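Local coordinates for enoyl-CoA hydratase/isomerase family protein (Pseudomonas syringae pv. tomato, PDB 3OT6) that probably acts on acyl-CoA thioesters, as other members of the enoyl-CoA hydratase/isomerase (crotonase) family do, though its own substrate is not established, at residues V8-D13 and A17-N22; I50-G55 and A189-A194. All blocks are in the same frame, centred on the assembly; numbering follows the deposited sequence.

Interaction 1. Residues V8-D13 and A17-N22; sequences VSYHLD and ATLTLN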
loop_
_atom_site.group_PDB
_atom_site.type_symbol
_atom_site.label_atom_id
_atom_site.label_comp_id
_atom_site.label_asym_id
_atom_site.label_seq_id
_atom_site.Cartn_x
_atom_site.Cartn_y
_atom_site.Cartn_z
ATOM N N VAL A 8 -11.710 5.205 -6.124
ATOM C CA VAL A 8 -10.565 4.663 -6.775
ATOM C C VAL A 8 -10.946 4.619 -8.266
ATOM O O VAL A 8 -11.728 3.742 -8.671
ATOM C CB VAL A 8 -10.210 3.228 -6.189
ATOM C CG1 VAL A 8 -9.145 2.567 -6.981
ATOM C CG2 VAL A 8 -9.853 3.280 -4.648
ATOM N N SER A 9 -10.475 5.583 -9.070
ATOM C CA SER A 9 -10.781 5.543 -10.514
ATOM C C SER A 9 -9.947 4.449 -11.230
ATOM O O SER A 9 -8.794 4.165 -10.841
ATOM C CB SER A 9 -10.534 6.884 -11.161
ATOM O OG SER A 9 -9.136 7.124 -11.113
ATOM N N TYR A 10 -10.511 3.813 -12.253
ATOM C CA TYR A 10 -9.755 2.815 -12.993
ATOM C C TYR A 10 -9.515 3.262 -14.425
ATOM O O TYR A 10 -10.422 3.437 -15.192
ATOM C CB TYR A 10 -10.525 1.506 -12.972
ATOM C CG TYR A 10 -9.851 0.337 -13.650
ATOM C CD1 TYR A 10 -9.078 -0.567 -12.916
ATOM C CD2 TYR A 10 -10.026 0.097 -15.019
ATOM C CE1 TYR A 10 -8.460 -1.651 -13.532
ATOM C CE2 TYR A 10 -9.411 -0.990 -15.638
ATOM C CZ TYR A 10 -8.628 -1.846 -14.889
ATOM O OH TYR A 10 -8.031 -2.914 -15.478
ATOM N N HIS A 11 -8.287 3.393 -14.838
ATOM C CA HIS A 11 -8.112 3.610 -16.258
ATOM C C HIS A 11 -7.085 2.643 -16.858
ATOM O O HIS A 11 -5.998 2.561 -16.375
ATOM C CB HIS A 11 -7.839 5.105 -16.556
ATOM C CG HIS A 11 -6.747 5.336 -17.566
ATOM N ND1 HIS A 11 -7.004 5.585 -18.906
ATOM C CD2 HIS A 11 -5.385 5.343 -17.431
ATOM C CE1 HIS A 11 -5.847 5.732 -19.547
ATOM N NE2 HIS A 11 -4.851 5.592 -18.676
ATOM N N LEU A 12 -7.444 1.931 -17.929
ATOM C CA LEU A 12 -6.508 1.010 -18.638
ATOM C C LEU A 12 -5.908 1.631 -19.937
ATOM O O LEU A 12 -6.613 2.152 -20.793
ATOM C CB LEU A 12 -7.212 -0.318 -18.894
ATOM C CG LEU A 12 -6.559 -1.364 -19.802
ATOM C CD1 LEU A 12 -5.351 -1.958 -19.151
ATOM C CD2 LEU A 12 -7.597 -2.452 -20.243
ATOM N N ASP A 13 -4.600 1.640 -20.066
ATOM C CA ASP A 13 -4.000 2.180 -21.226
ATOM C C ASP A 13 -2.762 1.375 -21.463
ATOM O O ASP A 13 -1.918 1.316 -20.593
ATOM C CB ASP A 13 -3.618 3.645 -21.048
ATOM C CG ASP A 13 -3.363 4.345 -22.421
ATOM O OD1 ASP A 13 -4.375 4.618 -23.161
ATOM O OD2 ASP A 13 -2.170 4.584 -22.792
ATOM N N ALA A 17 -2.930 -0.615 -15.809
ATOM C CA ALA A 17 -4.154 -0.106 -15.163
ATOM C C ALA A 17 -3.755 0.828 -14.013
ATOM O O ALA A 17 -3.142 0.380 -13.021
ATOM C CB ALA A 17 -5.031 -1.254 -14.649
ATOM N N THR A 18 -4.048 2.124 -14.159
ATOM C CA THR A 18 -3.801 3.108 -13.128
ATOM C C THR A 18 -5.018 3.129 -12.229
ATOM O O THR A 18 -6.140 3.348 -12.720
ATOM C CB THR A 18 -3.555 4.490 -13.693
ATOM O OG1 THR A 18 -2.428 4.462 -14.572
ATOM C CG2 THR A 18 -3.222 5.450 -12.578
ATOM N N LEU A 19 -4.790 2.851 -10.926
ATOM C CA LEU A 19 -5.799 2.963 -9.836
ATOM C C LEU A 19 -5.504 4.225 -9.060
ATOM O O LEU A 19 -4.435 4.362 -8.427
ATOM C CB LEU A 19 -5.777 1.727 -8.955
ATOM C CG LEU A 19 -6.476 0.458 -9.548
ATOM C CD1 LEU A 19 -5.952 0.023 -10.925
ATOM C CD2 LEU A 19 -6.448 -0.706 -8.629
ATOM N N THR A 20 -6.393 5.210 -9.189
ATOM C CA THR A 20 -6.125 6.516 -8.587
ATOM C C THR A 20 -7.017 6.653 -7.380
ATOM O O THR A 20 -8.245 6.592 -7.524
ATOM C CB THR A 20 -6.383 7.663 -9.525
ATOM O OG1 THR A 20 -5.567 7.502 -10.696
ATOM C CG2 THR A 20 -5.993 8.962 -8.848
ATOM N N LEU A 21 -6.427 6.712 -6.187
ATOM C CA LEU A 21 -7.238 6.895 -5.016
ATOM C C LEU A 21 -7.529 8.366 -4.935
ATOM O O LEU A 21 -6.637 9.194 -5.148
ATOM C CB LEU A 21 -6.477 6.448 -3.777
ATOM C CG LEU A 21 -7.088 6.680 -2.389
ATOM C CD1 LEU A 21 -8.527 6.113 -2.188
ATOM C CD2 LEU A 21 -6.118 6.194 -1.310
ATOM N N ASN A 22 -8.779 8.696 -4.652
ATOM C CA ASN A 22 -9.184 10.081 -4.488
ATOM C C ASN A 22 -10.348 10.226 -3.471
ATOM O O ASN A 22 -11.542 10.174 -3.830
ATOM C CB ASN A 22 -9.533 10.642 -5.865
ATOM C CG ASN A 22 -10.015 12.064 -5.809
ATOM O OD1 ASN A 22 -9.837 12.769 -4.810
ATOM N ND2 ASN A 22 -10.656 12.489 -6.875
HETATM O O HOH W 1 -7.036 6.088 -12.625
#

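Interaction 2. Residues I50-G55 and A189-A194; sequences IVIVTG and AALAVA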
loop_
_atom_site.group_PDB
_atom_site.type_symbol
_atom_site.label_atom_id
_atom_site.label_comp_id
_atom_site.label_asym_id
_atom_site.label_seq_id
_atom_site.Cartn_x
_atom_site.Cartn_y
_atom_site.Cartn_z
ATOM N N ILE A 50 -0.510 -4.799 -15.811
ATOM C CA ILE A 50 0.350 -4.229 -14.831
ATOM C C ILE A 50 -0.398 -3.093 -14.065
ATOM O O ILE A 50 -1.035 -2.224 -14.692
ATOM C CB ILE A 50 1.640 -3.744 -15.472
ATOM C CG1 ILE A 50 2.415 -4.978 -15.939
ATOM C CG2 ILE A 50 2.496 -3.012 -14.403
ATOM C CD1 ILE A 50 3.525 -4.687 -16.930
ATOM N N VAL A 51 -0.393 -3.138 -12.725
ATOM C CA VAL A 51 -1.208 -2.182 -11.939
ATOM C C VAL A 51 -0.288 -1.110 -11.418
ATOM O O VAL A 51 0.845 -1.403 -11.016
ATOM C CB VAL A 51 -1.908 -2.843 -10.723
ATOM C CG1 VAL A 51 -2.487 -1.764 -9.796
ATOM C CG2 VAL A 51 -3.056 -3.854 -11.175
ATOM N N ILE A 52 -0.733 0.145 -11.534
ATOM C CA ILE A 52 -0.097 1.330 -10.882
ATOM C C ILE A 52 -1.119 1.945 -9.888
ATOM O O ILE A 52 -2.140 2.446 -10.319
ATOM C CB ILE A 52 0.253 2.428 -11.864
ATOM C CG1 ILE A 52 1.344 2.005 -12.803
ATOM C CG2 ILE A 52 0.857 3.625 -11.112
ATOM C CD1 ILE A 52 1.789 3.190 -13.782
ATOM N N VAL A 53 -0.858 1.892 -8.587
ATOM C CA VAL A 53 -1.720 2.515 -7.599
ATOM C C VAL A 53 -1.072 3.867 -7.293
ATOM O O VAL A 53 0.135 3.943 -7.078
ATOM C CB VAL A 53 -1.818 1.671 -6.275
ATOM C CG1 VAL A 53 -2.684 2.378 -5.219
ATOM C CG2 VAL A 53 -2.404 0.295 -6.520
ATOM N N THR A 54 -1.864 4.937 -7.293
ATOM C CA THR A 54 -1.368 6.284 -6.994
ATOM C C THR A 54 -2.449 7.081 -6.243
ATOM O O THR A 54 -3.574 6.619 -6.082
ATOM C CB THR A 54 -0.868 7.035 -8.321
ATOM O OG1 THR A 54 -0.019 8.145 -7.951
ATOM C CG2 THR A 54 -2.040 7.561 -9.192
ATOM N N GLY A 55 -2.122 8.264 -5.766
ATOM C CA GLY A 55 -3.092 9.051 -5.026
ATOM C C GLY A 55 -3.374 10.393 -5.695
ATOM O O GLY A 55 -3.507 10.470 -6.915
ATOM N N ALA A 189 8.080 7.860 -14.716
ATOM C CA ALA A 189 8.958 6.841 -14.125
ATOM C C ALA A 189 8.172 5.510 -13.913
ATOM O O ALA A 189 8.699 4.394 -14.199
ATOM C CB ALA A 189 9.587 7.350 -12.851
ATOM N N ALA A 190 6.912 5.652 -13.470
ATOM C CA ALA A 190 6.000 4.529 -13.288
ATOM C C ALA A 190 5.736 3.752 -14.563
ATOM O O ALA A 190 5.838 2.522 -14.539
ATOM C CB ALA A 190 4.688 4.940 -12.611
ATOM N N LEU A 191 5.399 4.444 -15.667
ATOM C CA LEU A 191 5.303 3.785 -16.986
ATOM C C LEU A 191 6.635 3.168 -17.447
ATOM O O LEU A 191 6.667 2.107 -18.084
ATOM C CB LEU A 191 4.694 4.725 -18.031
ATOM C CG LEU A 191 3.265 5.153 -17.665
ATOM C CD1 LEU A 191 2.726 6.188 -18.661
ATOM C CD2 LEU A 191 2.318 3.957 -17.602
ATOM N N ALA A 192 7.745 3.787 -17.109
ATOM C CA ALA A 192 8.991 3.204 -17.509
ATOM C C ALA A 192 9.288 1.842 -16.800
ATOM O O ALA A 192 9.879 0.943 -17.412
ATOM C CB ALA A 192 10.124 4.209 -17.286
ATOM N N VAL A 193 8.919 1.725 -15.509
ATOM C CA VAL A 193 9.030 0.493 -14.746
ATOM C C VAL A 193 8.007 -0.515 -15.245
ATOM O O VAL A 193 8.295 -1.711 -15.387
ATOM C CB VAL A 193 8.775 0.746 -13.242
ATOM C CG1 VAL A 193 8.668 -0.610 -12.470
ATOM C CG2 VAL A 193 9.893 1.580 -12.662
ATOM N N ALA A 194 6.797 -0.049 -15.498
ATOM C CA ALA A 194 5.796 -0.892 -16.117
ATOM C C ALA A 194 6.324 -1.470 -17.435
ATOM O O ALA A 194 6.139 -2.667 -17.690
ATOM C CB ALA A 194 4.551 -0.129 -16.341
#

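Interaction 1. Residues V8-D13 and A17-N22
Y10 and L19 face each other as a non-hydrogen-bonded pair in an antiparallel hairpin, their side chains side by side and pointing the same way. On the apolar face the Y10 ring, its CG set opposite the backbone N by a first torsion of -177°, rises from the sheet and leans toward the partner strand: Y10 CD1 lies 3.8 Å from L19 CD1, and Y10 CE1 is 3.6 Å from A17 CB, both methyls meeting the ring obliquely. Farther along the same face, V8 splits its two methyls between neighbours, CG1 packing on L19 CB and CG2 standing 4.0 Å from L21 CD1. The other face is polar. There S9 OG comes up against T20, 3.2 Å from T20 CB, and a water bridges the strands, hydrogen-bonded to S9 OG and T20 OG1 and donating to T18 O at 2.9 Å. Beside it, the CD2 edge of the H11 ring lies loosely 4.2 Å from T18 OG1. Between the faces, S9–T20 and H11–T18 are the hydrogen-bonded pairs, each joined by two N-H···O bonds; the straightest runs from H11 N to T18 O (3.0 Å, 171°). The hairpin forms one border of the six-stranded sheet, with strand 8-13 outermost and strand 16-21 pairing in parallel with strand 50-54. Helix 31-46 covers the apolar face, touching V8, Y10, L19 and L21, while the Y10 hydroxyl hydrogen-bonds D47 beyond that helix.

Interaction 2. Residues I50-G55 and A189-A194
I52 reaches from its strand to helix 186-197 with the tip of its longer branch. Its CG1 lies anti to the carbonyl carbon (chi1 -67°) and the chain then runs on extended (chi2 -176°), which carries CD1 across to the helix. That one methyl meets two residues: A190 CB at 3.6 Å and L191 CD2 at 3.9 Å. The leucine starts out pointing away from the strand, but its end swings back, and the two side chains cross at about a right angle. I50, two residues earlier, uses both branches on A194. Its CG2 packs on A194 CB at 4.0 Å, whereas CD1 comes within 3.4 Å of A194 O. A190 and A194 are one helical turn apart, their methyls facing the strand, and the segment axes pass 9.6 Å apart, nearly antiparallel (158°). No hydrogen bond crosses the contact: it is a helix layered on one side of the parallel part of an alpha/beta sheet, packed by aliphatic side chains. The helix also leans on both neighbouring strands, L191 and A194 touching V16 of strand 16-21, V193 and A194 touching I98 of strand 97-100. V51 and V53 point to the sheet's other side, meeting A44 and F37 of helix 31-46.

The two interactions are joined through the same sheet: strands 16-21 and 50-54 are neighbours in it, and A17 N and L19 N probably hydrogen-bond to I50 O and I52 O. Interaction 1 builds the sheet's edge within its plane; backbone bonds knit it together, with one face apolar and under a helix and the other polar, hydrated and partly exposed. Interaction 2 stacks a helix against an inner strand and is buried, relying on aliphatic packing, with no hydrogen bond across it. The hairpin's apolar face and interaction 2 lie on opposite sides of one sheet, each under its own helix, as expected for the core sheet of a crotonase-family alpha/beta fold.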